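Side-chain contacts in putative glycoside hydrolase (Parabacteroides distasonis ATCC 8503, PDB 3GYC), which probably hydrolyses glycosidic bonds, as a putative glycoside hydrolase of the cellulase-like family with a TIM-barrel fold: residues 53-58 / 153-158; 62-67 / 137-142; 159-164 / 234-239; 286-291 / 331-336; 339-344 / 387-392. All coordinates share one frame; numbering follows the deposited sequence. Where two conformers were deposited one is given.

Interaction 1. Residues 53-58 / 153-158; sequences AIRIDA and ILYVDL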
# COMPACT_ATOMS: atom_id res chain seq x y z
N ALA A 53 3.83 -11.80 1.99
CA ALA A 53 3.56 -10.94 0.84
C ALA A 53 4.14 -9.53 1.14
O ALA A 53 4.26 -9.14 2.30
CB ALA A 53 2.03 -10.86 0.53
N ILE A 54 4.52 -8.81 0.10
CA ILE A 54 5.05 -7.46 0.19
C ILE A 54 4.45 -6.64 -0.95
O ILE A 54 4.26 -7.15 -2.04
CB ILE A 54 6.60 -7.46 0.02
CG1 ILE A 54 7.26 -8.46 0.97
CG2 ILE A 54 7.17 -6.10 0.23
CD1 ILE A 54 8.81 -8.72 0.69
N ARG A 55 4.11 -5.40 -0.66
CA ARG A 55 3.64 -4.45 -1.66
C ARG A 55 4.81 -3.48 -1.94
O ARG A 55 5.33 -2.86 -1.01
CB ARG A 55 2.43 -3.70 -1.13
CG ARG A 55 1.99 -2.57 -1.99
CD ARG A 55 1.00 -1.76 -1.34
NE ARG A 55 0.61 -0.62 -2.14
CZ ARG A 55 0.34 0.58 -1.65
NH1 ARG A 55 0.48 0.84 -0.34
NH2 ARG A 55 0.02 1.57 -2.47
N ILE A 56 5.27 -3.38 -3.19
CA ILE A 56 6.39 -2.52 -3.45
C ILE A 56 6.10 -1.60 -4.63
O ILE A 56 5.22 -1.84 -5.46
CB ILE A 56 7.69 -3.28 -3.75
CG1 ILE A 56 7.58 -4.16 -5.02
CG2 ILE A 56 8.17 -4.10 -2.61
CD1 ILE A 56 8.90 -4.79 -5.44
N ASP A 57 6.89 -0.55 -4.67
CA ASP A 57 6.88 0.34 -5.83
C ASP A 57 7.76 -0.31 -6.91
O ASP A 57 8.93 -0.67 -6.65
CB ASP A 57 7.42 1.70 -5.45
CG ASP A 57 7.15 2.75 -6.54
OD1 ASP A 57 7.05 2.39 -7.73
OD2 ASP A 57 6.94 3.92 -6.17
N ALA A 58 7.19 -0.47 -8.12
CA ALA A 58 7.87 -1.09 -9.27
C ALA A 58 8.61 -0.03 -10.14
O ALA A 58 9.32 -0.41 -11.08
CB ALA A 58 6.86 -1.82 -10.14
N ILE A 153 4.11 -12.20 -8.79
CA ILE A 153 3.32 -11.01 -8.67
C ILE A 153 1.89 -11.41 -8.32
O ILE A 153 1.27 -12.25 -8.97
CB ILE A 153 3.36 -10.17 -9.97
CG1 ILE A 153 4.81 -9.78 -10.31
CG2 ILE A 153 2.41 -8.98 -9.85
CD1 ILE A 153 5.64 -9.15 -9.19
N LEU A 154 1.39 -10.77 -7.27
CA LEU A 154 0.08 -11.06 -6.71
C LEU A 154 -1.02 -10.22 -7.37
O LEU A 154 -2.09 -10.71 -7.69
CB LEU A 154 0.16 -10.75 -5.22
CG LEU A 154 -0.96 -11.13 -4.32
CD1 LEU A 154 -1.13 -12.67 -4.36
CD2 LEU A 154 -0.60 -10.56 -2.91
N TYR A 155 -0.71 -8.96 -7.56
CA TYR A 155 -1.63 -8.02 -8.16
C TYR A 155 -0.86 -6.83 -8.67
O TYR A 155 0.29 -6.63 -8.29
CB TYR A 155 -2.72 -7.55 -7.17
CG TYR A 155 -2.26 -6.71 -5.99
CD1 TYR A 155 -2.06 -5.36 -6.14
CD2 TYR A 155 -2.06 -7.27 -4.72
CE1 TYR A 155 -1.66 -4.55 -5.06
CE2 TYR A 155 -1.62 -6.47 -3.64
CZ TYR A 155 -1.45 -5.12 -3.82
OH TYR A 155 -1.08 -4.28 -2.82
N VAL A 156 -1.51 -6.02 -9.51
CA VAL A 156 -0.89 -4.82 -10.03
C VAL A 156 -1.84 -3.69 -9.79
O VAL A 156 -2.97 -3.69 -10.31
CB VAL A 156 -0.57 -4.93 -11.55
CG1 VAL A 156 -0.02 -3.57 -12.11
CG2 VAL A 156 0.38 -6.09 -11.79
N ASP A 157 -1.35 -2.69 -9.07
CA ASP A 157 -2.07 -1.45 -8.73
C ASP A 157 -1.43 -0.33 -9.53
O ASP A 157 -0.24 -0.05 -9.36
CB ASP A 157 -1.96 -1.22 -7.21
CG ASP A 157 -2.32 0.21 -6.76
OD1 ASP A 157 -2.99 0.98 -7.52
OD2 ASP A 157 -1.89 0.55 -5.63
N LEU A 158 -2.21 0.35 -10.35
CA LEU A 158 -1.65 1.38 -11.23
C LEU A 158 -1.28 2.67 -10.57
O LEU A 158 -0.58 3.47 -11.18
CB LEU A 158 -2.55 1.64 -12.47
CG LEU A 158 -2.35 0.63 -13.61
CD1 LEU A 158 -2.74 -0.75 -13.18
CD2 LEU A 158 -3.15 1.02 -14.87
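Arg55 reaches past the ring end of Tyr155 toward the carboxylate of Asp157. The two side chains Arg55 and Tyr155 run at a slant to each other. Their flat groups are turned only 24° apart, yet the touching is done by the aliphatic part of the arginine. Tyr155 OH lies 3.6 Å from Arg55 CD. The arginine chain is stretched out from CG to NE, with CG anti to the backbone N (chi1 172°), and this carries the guanidinium beyond the hydroxyl. Arg55 NH2 then stands 3.8 Å from Asp157 OD2, a long salt bridge, with the guanidinium and carboxylate planes 19° apart. Each group has firmer partners. Arg55 NH2 donates to Asn160 OD1 and Arg55 NH1 pairs with Glu305, while Asp157 OD2 is bonded to Ser113 and Ser211. At the other end of the strands, Ala53 CB meets Leu154 CD2 at 4.3 Å. A leucine in place of Arg55 would probably leave Glu305 without its salt-bridge mate and Asn160 OD1 without this donor. All the touching residues are buried in an eight-stranded TIM (beta/alpha) barrel, whose second and fourth strands these are. Strands 53-57 and 153-157 are not sheet neighbours. Strand 109-113 lies between them in the sheet, and strand 17-23 pairs with the other edge of 53-57.

Interaction 2. Residues 62-67 / 137-142; sequences LIAENP and WLTILR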
# COMPACT_ATOMS: atom_id res chain seq x y z
N LEU A 62 10.18 4.72 -14.69
CA LEU A 62 11.62 4.71 -14.85
C LEU A 62 12.04 3.51 -15.69
O LEU A 62 12.87 3.64 -16.61
CB LEU A 62 12.32 4.73 -13.49
CG LEU A 62 12.02 5.93 -12.58
CD1 LEU A 62 12.93 5.91 -11.35
CD2 LEU A 62 12.12 7.27 -13.35
N ILE A 63 11.47 2.33 -15.41
CA ILE A 63 11.82 1.15 -16.18
C ILE A 63 11.44 1.32 -17.66
O ILE A 63 12.20 0.89 -18.52
CB ILE A 63 11.18 -0.15 -15.62
CG1 ILE A 63 11.85 -0.53 -14.30
CG2 ILE A 63 11.28 -1.27 -16.68
CD1 ILE A 63 11.30 -1.76 -13.61
N ALA A 64 10.32 2.00 -17.94
CA ALA A 64 9.87 2.18 -19.31
C ALA A 64 10.71 3.19 -20.06
O ALA A 64 10.81 3.13 -21.29
CB ALA A 64 8.37 2.55 -19.36
N GLU A 65 11.33 4.12 -19.35
CA GLU A 65 12.19 5.12 -19.99
C GLU A 65 13.57 4.56 -20.22
O GLU A 65 14.06 4.58 -21.32
CB GLU A 65 12.31 6.39 -19.14
CG GLU A 65 11.07 7.24 -19.11
CD GLU A 65 11.06 8.36 -20.14
OE1 GLU A 65 12.11 8.66 -20.75
OE2 GLU A 65 9.98 8.97 -20.30
N ASN A 66 14.23 4.11 -19.15
CA ASN A 66 15.57 3.52 -19.25
C ASN A 66 15.82 2.60 -18.05
O ASN A 66 16.23 3.05 -16.99
CB ASN A 66 16.64 4.62 -19.34
CG ASN A 66 18.00 4.06 -19.68
OD1 ASN A 66 18.26 2.85 -19.52
ND2 ASN A 66 18.88 4.93 -20.14
N PRO A 67 15.60 1.28 -18.24
CA PRO A 67 15.65 0.34 -17.12
C PRO A 67 16.96 0.26 -16.36
O PRO A 67 16.93 0.07 -15.12
CB PRO A 67 15.31 -1.01 -17.74
CG PRO A 67 15.19 -0.80 -19.20
CD PRO A 67 15.56 0.59 -19.55
N TRP A 137 3.09 0.26 -17.84
CA TRP A 137 2.99 -0.96 -17.04
C TRP A 137 3.18 -2.24 -17.86
O TRP A 137 3.73 -3.20 -17.35
CB TRP A 137 1.67 -0.99 -16.28
CG TRP A 137 1.71 -0.14 -15.08
CD1 TRP A 137 1.30 1.15 -14.95
CD2 TRP A 137 2.18 -0.55 -13.78
NE1 TRP A 137 1.47 1.56 -13.65
CE2 TRP A 137 2.03 0.54 -12.92
CE3 TRP A 137 2.73 -1.73 -13.30
CZ2 TRP A 137 2.41 0.50 -11.59
CZ3 TRP A 137 3.10 -1.79 -11.98
CH2 TRP A 137 2.93 -0.69 -11.13
N LEU A 138 2.70 -2.25 -19.11
CA LEU A 138 2.92 -3.39 -19.98
C LEU A 138 4.43 -3.61 -20.15
O LEU A 138 4.91 -4.75 -20.17
CB LEU A 138 2.19 -3.22 -21.34
CG LEU A 138 0.66 -3.38 -21.26
CD1 LEU A 138 -0.03 -2.94 -22.52
CD2 LEU A 138 0.25 -4.81 -20.87
N THR A 139 5.21 -2.54 -20.24
CA THR A 139 6.66 -2.66 -20.35
C THR A 139 7.29 -3.27 -19.09
O THR A 139 8.07 -4.20 -19.18
CB THR A 139 7.27 -1.31 -20.72
OG1 THR A 139 6.75 -0.97 -21.99
CG2 THR A 139 8.76 -1.36 -20.79
N ILE A 140 6.89 -2.79 -17.92
CA ILE A 140 7.47 -3.27 -16.66
C ILE A 140 7.10 -4.77 -16.50
O ILE A 140 7.94 -5.60 -16.13
CB ILE A 140 7.05 -2.32 -15.47
CG1 ILE A 140 8.02 -2.34 -14.27
CG2 ILE A 140 5.66 -2.58 -14.98
CD1 ILE A 140 8.00 -3.63 -13.46
N LEU A 141 5.87 -5.13 -16.83
CA LEU A 141 5.45 -6.53 -16.69
C LEU A 141 6.25 -7.43 -17.59
O LEU A 141 6.59 -8.52 -17.17
CB LEU A 141 3.94 -6.71 -16.88
CG LEU A 141 3.08 -6.05 -15.80
CD1 LEU A 141 1.62 -6.17 -16.13
CD2 LEU A 141 3.39 -6.67 -14.37
N ARG A 142 6.56 -6.98 -18.82
CA ARG A 142 7.41 -7.76 -19.74
C ARG A 142 8.85 -7.88 -19.18
O ARG A 142 9.47 -8.93 -19.32
CB ARG A 142 7.38 -7.14 -21.17
CG ARG A 142 7.82 -8.05 -22.30
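The backbones come close at Ile63 and Ile140, CA atoms 6.2 Å apart, and Ala64 and Thr139 are closer still at 5.9 Å. Both are helical here: 62-65 lies on the short helix 60-65, and 137-142 is the middle of helix 130-146. The fold is a TIM barrel. A short helix of the loop after the second barrel strand, 53-57, packs on outer helix 130-146, which precedes strand 153-157. Ile63 points its side chain toward the longer helix, and its CD1 methyl does most of the touching. Ile140 CG1 is anti to the backbone N (chi1 -155°), which turns that branch along the side of its helix to meet the methyl. The two isoleucines lie aslant one another. Nearer the surface, Thr139 uses its methyl, not its hydroxyl. Thr139 CG2 lies 4.0 Å from Ala64 CA, while Thr139 OG1 is bonded to the carbonyl of Asp135, one turn back in the same helix. The tightest point is Ile63 CD1 against Ile140 CG1 at 3.4 Å, closer than usual for two carbons.

Interaction 3. Residues 159-164 / 234-239; sequences CNEWPG and HIWMAQ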
# COMPACT_ATOMS: atom_id res chain seq x y z
N CYS A 159 -1.74 2.90 -9.34
CA CYS A 159 -1.34 4.09 -8.62
C CYS A 159 -1.77 4.13 -7.17
O CYS A 159 -2.96 4.04 -6.88
CB CYS A 159 -1.95 5.34 -9.30
SG CYS A 159 -1.20 6.82 -8.64
N ASN A 160 -0.79 4.25 -6.26
CA ASN A 160 -1.06 4.46 -4.85
C ASN A 160 -1.99 5.63 -4.62
O ASN A 160 -1.73 6.73 -5.10
CB ASN A 160 0.23 4.77 -4.11
CG ASN A 160 -0.00 5.13 -2.65
OD1 ASN A 160 -0.30 4.25 -1.82
ND2 ASN A 160 0.15 6.42 -2.33
N GLU A 161 -3.06 5.40 -3.85
CA GLU A 161 -3.97 6.49 -3.41
C GLU A 161 -4.44 7.39 -4.52
O GLU A 161 -4.41 8.63 -4.45
CB GLU A 161 -3.35 7.27 -2.26
CG GLU A 161 -3.17 6.33 -1.07
CD GLU A 161 -2.46 6.91 0.13
OE1 GLU A 161 -1.76 7.95 -0.02
OE2 GLU A 161 -2.59 6.27 1.21
N TRP A 162 -4.91 6.72 -5.57
CA TRP A 162 -5.50 7.41 -6.71
C TRP A 162 -6.71 8.25 -6.26
O TRP A 162 -7.53 7.78 -5.48
CB TRP A 162 -5.94 6.37 -7.73
CG TRP A 162 -6.55 6.94 -9.02
CD1 TRP A 162 -7.87 7.09 -9.31
CD2 TRP A 162 -5.84 7.41 -10.17
NE1 TRP A 162 -8.03 7.62 -10.57
CE2 TRP A 162 -6.80 7.83 -11.11
CE3 TRP A 162 -4.48 7.52 -10.49
CZ2 TRP A 162 -6.44 8.35 -12.36
CZ3 TRP A 162 -4.12 8.04 -11.72
CH2 TRP A 162 -5.10 8.46 -12.64
N PRO A 163 -6.85 9.47 -6.80
CA PRO A 163 -5.99 10.13 -7.77
C PRO A 163 -5.21 11.29 -7.15
O PRO A 163 -5.12 12.34 -7.76
CB PRO A 163 -6.99 10.63 -8.80
CG PRO A 163 -8.14 11.06 -7.99
CD PRO A 163 -8.18 10.12 -6.78
N GLY A 164 -4.67 11.13 -5.95
CA GLY A 164 -3.93 12.21 -5.28
C GLY A 164 -2.82 12.82 -6.13
O GLY A 164 -1.99 12.10 -6.71
N HIS A 234 -6.89 2.00 2.13
CA HIS A 234 -6.05 2.40 3.25
C HIS A 234 -6.94 2.94 4.36
O HIS A 234 -7.80 3.78 4.11
CB HIS A 234 -5.01 3.43 2.80
CG HIS A 234 -4.15 2.94 1.66
ND1 HIS A 234 -3.30 3.77 0.96
CD2 HIS A 234 -4.03 1.71 1.09
CE1 HIS A 234 -2.65 3.06 0.05
NE2 HIS A 234 -3.10 1.82 0.08
N ILE A 235 -6.76 2.42 5.58
CA ILE A 235 -7.65 2.72 6.71
C ILE A 235 -6.87 2.99 7.97
O ILE A 235 -6.20 2.10 8.48
CB ILE A 235 -8.61 1.53 7.02
CG1 ILE A 235 -9.54 1.28 5.86
CG2 ILE A 235 -9.49 1.79 8.26
CD1 ILE A 235 -10.40 0.00 6.01
N TRP A 236 -7.01 4.20 8.49
CA TRP A 236 -6.39 4.58 9.75
C TRP A 236 -7.38 5.24 10.70
O TRP A 236 -8.15 6.08 10.28
CB TRP A 236 -5.31 5.59 9.53
CG TRP A 236 -4.11 5.13 8.74
CD1 TRP A 236 -3.02 4.44 9.20
CD2 TRP A 236 -3.86 5.43 7.40
NE1 TRP A 236 -2.10 4.29 8.20
CE2 TRP A 236 -2.61 4.87 7.06
CE3 TRP A 236 -4.59 6.12 6.41
CZ2 TRP A 236 -2.05 4.99 5.78
CZ3 TRP A 236 -4.03 6.23 5.12
CH2 TRP A 236 -2.79 5.67 4.83
N MSE A 237 -7.31 4.85 11.97
CA MSE A 237 -8.06 5.47 13.06
C MSE A 237 -7.90 6.99 13.08
O MSE A 237 -8.87 7.76 13.32
CB MSE A 237 -7.51 4.93 14.38
CG MSE A 237 -8.11 5.58 15.67
SE MSE A 237 -7.45 7.38 16.21
CE MSE A 237 -5.60 7.04 16.66
N ALA A 238 -6.66 7.42 12.88
CA ALA A 238 -6.32 8.83 12.90
C ALA A 238 -7.09 9.70 11.90
O ALA A 238 -7.24 10.90 12.13
CB ALA A 238 -4.81 9.01 12.72
N GLN A 239 -7.57 9.09 10.80
CA GLN A 239 -8.30 9.81 9.73
C GLN A 239 -9.83 9.74 9.83
O GLN A 239 -10.54 10.45 9.12
CB GLN A 239 -7.90 9.28 8.35
CG GLN A 239 -6.45 9.57 7.95
CD GLN A 239 -6.13 9.20 6.52
OE1 GLN A 239 -6.75 8.31 5.93
NE2 GLN A 239 -5.13 9.85 5.97
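Glu161 OE2 accepts a short hydrogen bond from His234 ND1, 2.6 Å long and nearly straight at 163°. The oxygen lies in the plane of the imidazole. Seen from the carboxylate, the nitrogen comes from the anti side, 20° out of plane. A second oxygen, Asn160 OD1, which also takes Arg55 NH2, sits at the ring edge 3.2 Å from His234 CE1. Trp236 brings its own ring edge to the same carboxylate, with CH2 3.7 Å from Glu161 OE2. The Glu161 chain is extended beyond CG, which carries the carboxylate out to both rings. Its other oxygen, OE1, takes a weak bond from Asn160 ND2. Farther out, His234 NE2 is bonded to Glu232, so both ring nitrogens have partners and the ring is fixed in rotation. Asn347 holds Trp236 NE1. An alanine in place of Glu161 would probably leave His234 ND1 without its acceptor and the imidazole less firmly set. Strand 153-157 is the fourth of the barrel, and the Asn-Glu pair after it is consistent with clan GH-A glycosidases, where such a glutamate is the acid/base. Segment 159-164 leads from that strand toward helix 169-172, and 234-239 from strand 231-232 to helix 240-249.

Interaction 4. Residues 286-291 / 331-336; sequences KIELMA and TITAAR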
# COMPACT_ATOMS: atom_id res chain seq x y z
N LYS A 286 -15.41 1.52 10.66
CA LYS A 286 -14.99 1.67 9.27
C LYS A 286 -14.62 0.32 8.62
O LYS A 286 -14.99 0.04 7.47
CB LYS A 286 -13.78 2.62 9.19
CG LYS A 286 -13.27 2.87 7.77
CD LYS A 286 -14.32 3.25 6.77
CE LYS A 286 -15.02 4.52 7.11
NZ LYS A 286 -14.04 5.67 7.16
N ILE A 287 -13.88 -0.50 9.37
CA ILE A 287 -13.47 -1.82 8.88
C ILE A 287 -14.68 -2.69 8.56
O ILE A 287 -14.71 -3.36 7.55
CB ILE A 287 -12.56 -2.55 9.89
CG1 ILE A 287 -11.21 -1.83 10.04
CG2 ILE A 287 -12.33 -3.98 9.47
CD1 ILE A 287 -10.41 -2.31 11.23
N GLU A 288 -15.66 -2.69 9.45
CA GLU A 288 -16.88 -3.48 9.24
C GLU A 288 -17.66 -2.95 8.04
O GLU A 288 -18.14 -3.72 7.22
CB GLU A 288 -17.75 -3.47 10.49
CG GLU A 288 -17.14 -4.11 11.75
CD GLU A 288 -16.87 -5.64 11.64
OE1 GLU A 288 -17.31 -6.31 10.66
OE2 GLU A 288 -16.23 -6.17 12.57
N LEU A 289 -17.76 -1.62 7.94
CA LEU A 289 -18.43 -0.96 6.81
C LEU A 289 -17.75 -1.35 5.49
O LEU A 289 -18.42 -1.75 4.51
CB LEU A 289 -18.45 0.56 7.00
CG LEU A 289 -19.13 1.39 5.89
CD1 LEU A 289 -20.59 1.00 5.61
CD2 LEU A 289 -19.01 2.86 6.22
N MSE A 290 -16.41 -1.26 5.45
CA MSE A 290 -15.67 -1.65 4.24
C MSE A 290 -15.96 -3.10 3.86
O MSE A 290 -16.23 -3.39 2.71
CB MSE A 290 -14.17 -1.43 4.45
CG MSE A 290 -13.26 -1.79 3.25
SE MSE A 290 -13.40 -0.57 1.73
CE MSE A 290 -14.81 -1.41 0.67
N ALA A 291 -15.90 -4.01 4.83
CA ALA A 291 -16.17 -5.42 4.56
C ALA A 291 -17.57 -5.58 3.95
O ALA A 291 -17.76 -6.39 3.04
CB ALA A 291 -16.01 -6.26 5.83
N THR A 331 -6.09 -5.30 12.75
CA THR A 331 -5.74 -6.55 12.06
C THR A 331 -6.74 -7.67 12.34
O THR A 331 -7.29 -8.24 11.40
CB THR A 331 -4.35 -7.04 12.46
OG1 THR A 331 -3.38 -6.03 12.19
CG2 THR A 331 -3.99 -8.29 11.68
N ILE A 332 -6.97 -7.94 13.63
CA ILE A 332 -7.88 -8.99 14.07
C ILE A 332 -9.32 -8.73 13.60
O ILE A 332 -10.02 -9.66 13.21
CB ILE A 332 -7.79 -9.17 15.63
CG1 ILE A 332 -6.42 -9.79 15.99
CG2 ILE A 332 -8.90 -10.06 16.13
CD1 ILE A 332 -6.13 -9.77 17.52
N THR A 333 -9.75 -7.47 13.61
CA THR A 333 -11.10 -7.08 13.16
C THR A 333 -11.28 -7.34 11.67
O THR A 333 -12.29 -7.96 11.23
CB THR A 333 -11.40 -5.57 13.46
OG1 THR A 333 -11.20 -5.29 14.86
CG2 THR A 333 -12.84 -5.20 13.07
N ALA A 334 -10.29 -6.90 10.88
CA ALA A 334 -10.33 -7.10 9.42
C ALA A 334 -10.31 -8.60 9.08
O ALA A 334 -11.12 -9.08 8.29
CB ALA A 334 -9.19 -6.41 8.76
N ALA A 335 -9.38 -9.32 9.69
CA ALA A 335 -9.20 -10.73 9.42
C ALA A 335 -10.49 -11.54 9.70
O ALA A 335 -10.83 -12.45 8.96
CB ALA A 335 -8.03 -11.30 10.22
N ARG A 336 -11.22 -11.16 10.73
CA ARG A 336 -12.39 -11.91 11.11
C ARG A 336 -13.58 -11.76 10.13
O ARG A 336 -14.42 -12.64 10.06
CB ARG A 336 -12.77 -11.55 12.55
CG ARG A 336 -13.65 -12.56 13.20
CD ARG A 336 -13.98 -12.25 14.66
NE ARG A 336 -12.92 -12.55 15.63
CZ ARG A 336 -12.24 -11.64 16.31
NH1 ARG A 336 -12.50 -10.37 16.12
NH2 ARG A 336 -11.33 -12.01 17.20
O HOH W 1 -14.61 -8.23 12.59
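Ile287 and Thr333 bury the most surface here, and Glu288 and Ala334 complete the contact. Ile287 points toward the facing helix. Its CG2, anti to the backbone N with CG1 at chi1 -67°, lodges between Ala334 and Thr333, 3.7 Å from Ala334 CA. Its CD1 reaches Thr333 CB at 4.1 Å. Thr333 answers with its methyl: Thr333 CG2 lies 3.8 Å from Ile287 CG2. The threonine hydroxyl is turned back to the carbonyl of Leu329 in its own helix. Helices 276-297 and 321-337 belong to the outer layer of the TIM barrel, and their segments run nearly parallel, 21° apart. Trp340 of the barrel strand 340-343 touches both Ile287 and Ala334 from the barrel side, between the two helices. On the exposed side, Glu288 bends at chi2 and brings OE2 to a water at 2.6 Å. That water also donates to Thr333 O, 2.7 Å away. The contact is thus apolar within and water-bridged at its solvent side, where a carboxylate and a helix carbonyl share one donor.

Interaction 5. Residues 339-344 / 387-392; sequences MWVGVA and AKLLKR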
# COMPACT_ATOMS: atom_id res chain seq x y z
N MSE A 339 -13.48 -10.94 4.34
CA MSE A 339 -13.37 -10.23 3.06
C MSE A 339 -11.95 -9.88 2.65
O MSE A 339 -11.73 -9.52 1.51
CB MSE A 339 -14.24 -8.98 3.08
CG MSE A 339 -15.73 -9.29 3.26
SE MSE A 339 -16.49 -10.48 2.00
CE MSE A 339 -15.60 -9.77 0.40
N TRP A 340 -10.99 -9.98 3.57
CA TRP A 340 -9.62 -9.61 3.23
C TRP A 340 -8.79 -10.81 2.78
O TRP A 340 -8.80 -11.84 3.42
CB TRP A 340 -8.94 -8.92 4.42
CG TRP A 340 -9.07 -7.40 4.47
CD1 TRP A 340 -8.13 -6.53 4.04
CD2 TRP A 340 -10.13 -6.61 5.02
NE1 TRP A 340 -8.54 -5.25 4.24
CE2 TRP A 340 -9.76 -5.26 4.85
CE3 TRP A 340 -11.36 -6.91 5.63
CZ2 TRP A 340 -10.56 -4.22 5.25
CZ3 TRP A 340 -12.16 -5.86 6.04
CH2 TRP A 340 -11.77 -4.53 5.84
N VAL A 341 -8.12 -10.68 1.64
CA VAL A 341 -7.22 -11.71 1.11
C VAL A 341 -5.76 -11.36 1.38
O VAL A 341 -4.88 -12.22 1.29
CB VAL A 341 -7.45 -11.94 -0.43
CG1 VAL A 341 -8.89 -12.46 -0.69
CG2 VAL A 341 -7.21 -10.68 -1.21
N GLY A 342 -5.52 -10.10 1.72
CA GLY A 342 -4.21 -9.58 2.08
C GLY A 342 -4.38 -8.59 3.22
O GLY A 342 -5.03 -7.56 3.06
N VAL A 343 -3.78 -8.88 4.38
CA VAL A 343 -3.90 -8.02 5.53
C VAL A 343 -2.54 -7.65 6.09
O VAL A 343 -1.72 -8.51 6.22
CB VAL A 343 -4.71 -8.72 6.65
CG1 VAL A 343 -4.95 -7.74 7.81
CG2 VAL A 343 -6.00 -9.28 6.10
N ALA A 344 -2.28 -6.34 6.31
CA ALA A 344 -1.06 -5.83 6.92
C ALA A 344 -1.41 -5.53 8.38
O ALA A 344 -2.57 -5.29 8.71
CB ALA A 344 -0.59 -4.56 6.25
N ALA A 387 -11.55 -15.08 -8.22
CA ALA A 387 -10.71 -16.25 -8.48
C ALA A 387 -9.38 -15.83 -9.10
O ALA A 387 -8.42 -16.56 -8.96
CB ALA A 387 -11.40 -17.28 -9.35
N LYS A 388 -9.33 -14.69 -9.80
CA LYS A 388 -8.06 -14.25 -10.41
C LYS A 388 -7.00 -14.03 -9.34
O LYS A 388 -5.84 -14.39 -9.54
CB LYS A 388 -8.22 -13.00 -11.28
CG LYS A 388 -9.00 -13.26 -12.55
CD LYS A 388 -9.00 -12.09 -13.56
CE LYS A 388 -9.68 -10.87 -12.99
NZ LYS A 388 -10.03 -9.82 -14.06
N LEU A 389 -7.40 -13.39 -8.24
CA LEU A 389 -6.49 -13.16 -7.11
C LEU A 389 -6.34 -14.41 -6.24
O LEU A 389 -5.23 -14.76 -5.86
CB LEU A 389 -6.97 -12.02 -6.25
CG LEU A 389 -6.13 -11.65 -5.03
CD1 LEU A 389 -4.64 -11.47 -5.41
CD2 LEU A 389 -6.69 -10.39 -4.41
N LEU A 390 -7.44 -15.11 -5.96
CA LEU A 390 -7.37 -16.31 -5.10
C LEU A 390 -6.45 -17.39 -5.61
O LEU A 390 -5.76 -18.05 -4.81
CB LEU A 390 -8.77 -16.89 -4.82
CG LEU A 390 -9.56 -16.30 -3.64
CD1 LEU A 390 -9.54 -14.79 -3.51
CD2 LEU A 390 -11.01 -16.83 -3.69
N LYS A 391 -6.40 -17.59 -6.93
CA LYS A 391 -5.50 -18.57 -7.48
C LYS A 391 -4.03 -18.23 -7.28
O LYS A 391 -3.19 -19.10 -7.45
CB LYS A 391 -5.68 -18.71 -9.00
CG LYS A 391 -6.92 -19.41 -9.44
CD LYS A 391 -7.01 -19.49 -11.00
CE LYS A 391 -6.73 -18.13 -11.70
NZ LYS A 391 -7.44 -18.05 -13.06
N ARG A 392 -3.71 -16.96 -7.01
CA ARG A 392 -2.33 -16.51 -6.81
C ARG A 392 -1.88 -16.50 -5.31
O ARG A 392 -0.69 -16.32 -4.99
CB ARG A 392 -2.19 -15.11 -7.43
CG ARG A 392 -2.72 -15.02 -8.86
CD ARG A 392 -2.51 -13.62 -9.46
NE ARG A 392 -1.12 -13.44 -9.85
CZ ARG A 392 -0.62 -13.90 -11.01
NH1 ARG A 392 -1.37 -14.55 -11.88
NH2 ARG A 392 0.66 -13.74 -11.28
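The chi1 of Val341, -63°, spreads its two methyls toward Leu389 and Leu390. Val341 CG1 lies beside the backbone N, while CG2 stands between the N and the carbonyl carbon. Leu389 has CG anti to its backbone N (chi1 -179°), and this sends CD2 toward the valine. Leu389 CD2 and Val341 CG2 are 3.3 Å apart, unusually close for two methyls. Leu390 starts off to one side, but its end turns inward. Its CD1 touches Val341 CG1 at 3.7 Å, and the two side chains cross at about a right angle. Val341 sits at a corner of strand 340-343, the eighth strand of the TIM barrel in chain order. This strand pairs with 17-23 and with 301-303, so it closes the barrel between the first and seventh strands. Helix 384-390 lies close to the C-terminus and packs on the corner. Leu379 of helix 377-380 and Pro300 also touch Val341.

Overall arrangement
Interaction 1 lies inside the barrel and touches interactions 2, 3 and 5. Its arginine links it to interaction 3: Arg55 NH2 is 2.8 Å from Asn160 OD1, a probable hydrogen bond. The Arg55 end of interaction 1 and interaction 3 lie at the C-terminal ends of the strands, where a barrel glycosidase would be expected to hold its active site. Interaction 2 is nested along the chain within the loop closed by interaction 1. Interaction 4 joins two outer helices, and interaction 2 joins an outer helix to loop helix 60-65; they lie on opposite sides of the chain centre, about 35 Å apart between centres. Interaction 4 backs onto interaction 5 through Trp340. Interaction 5 returns to interaction 1 where Arg392 NH2 lies 2.8 Å from Ile153 O.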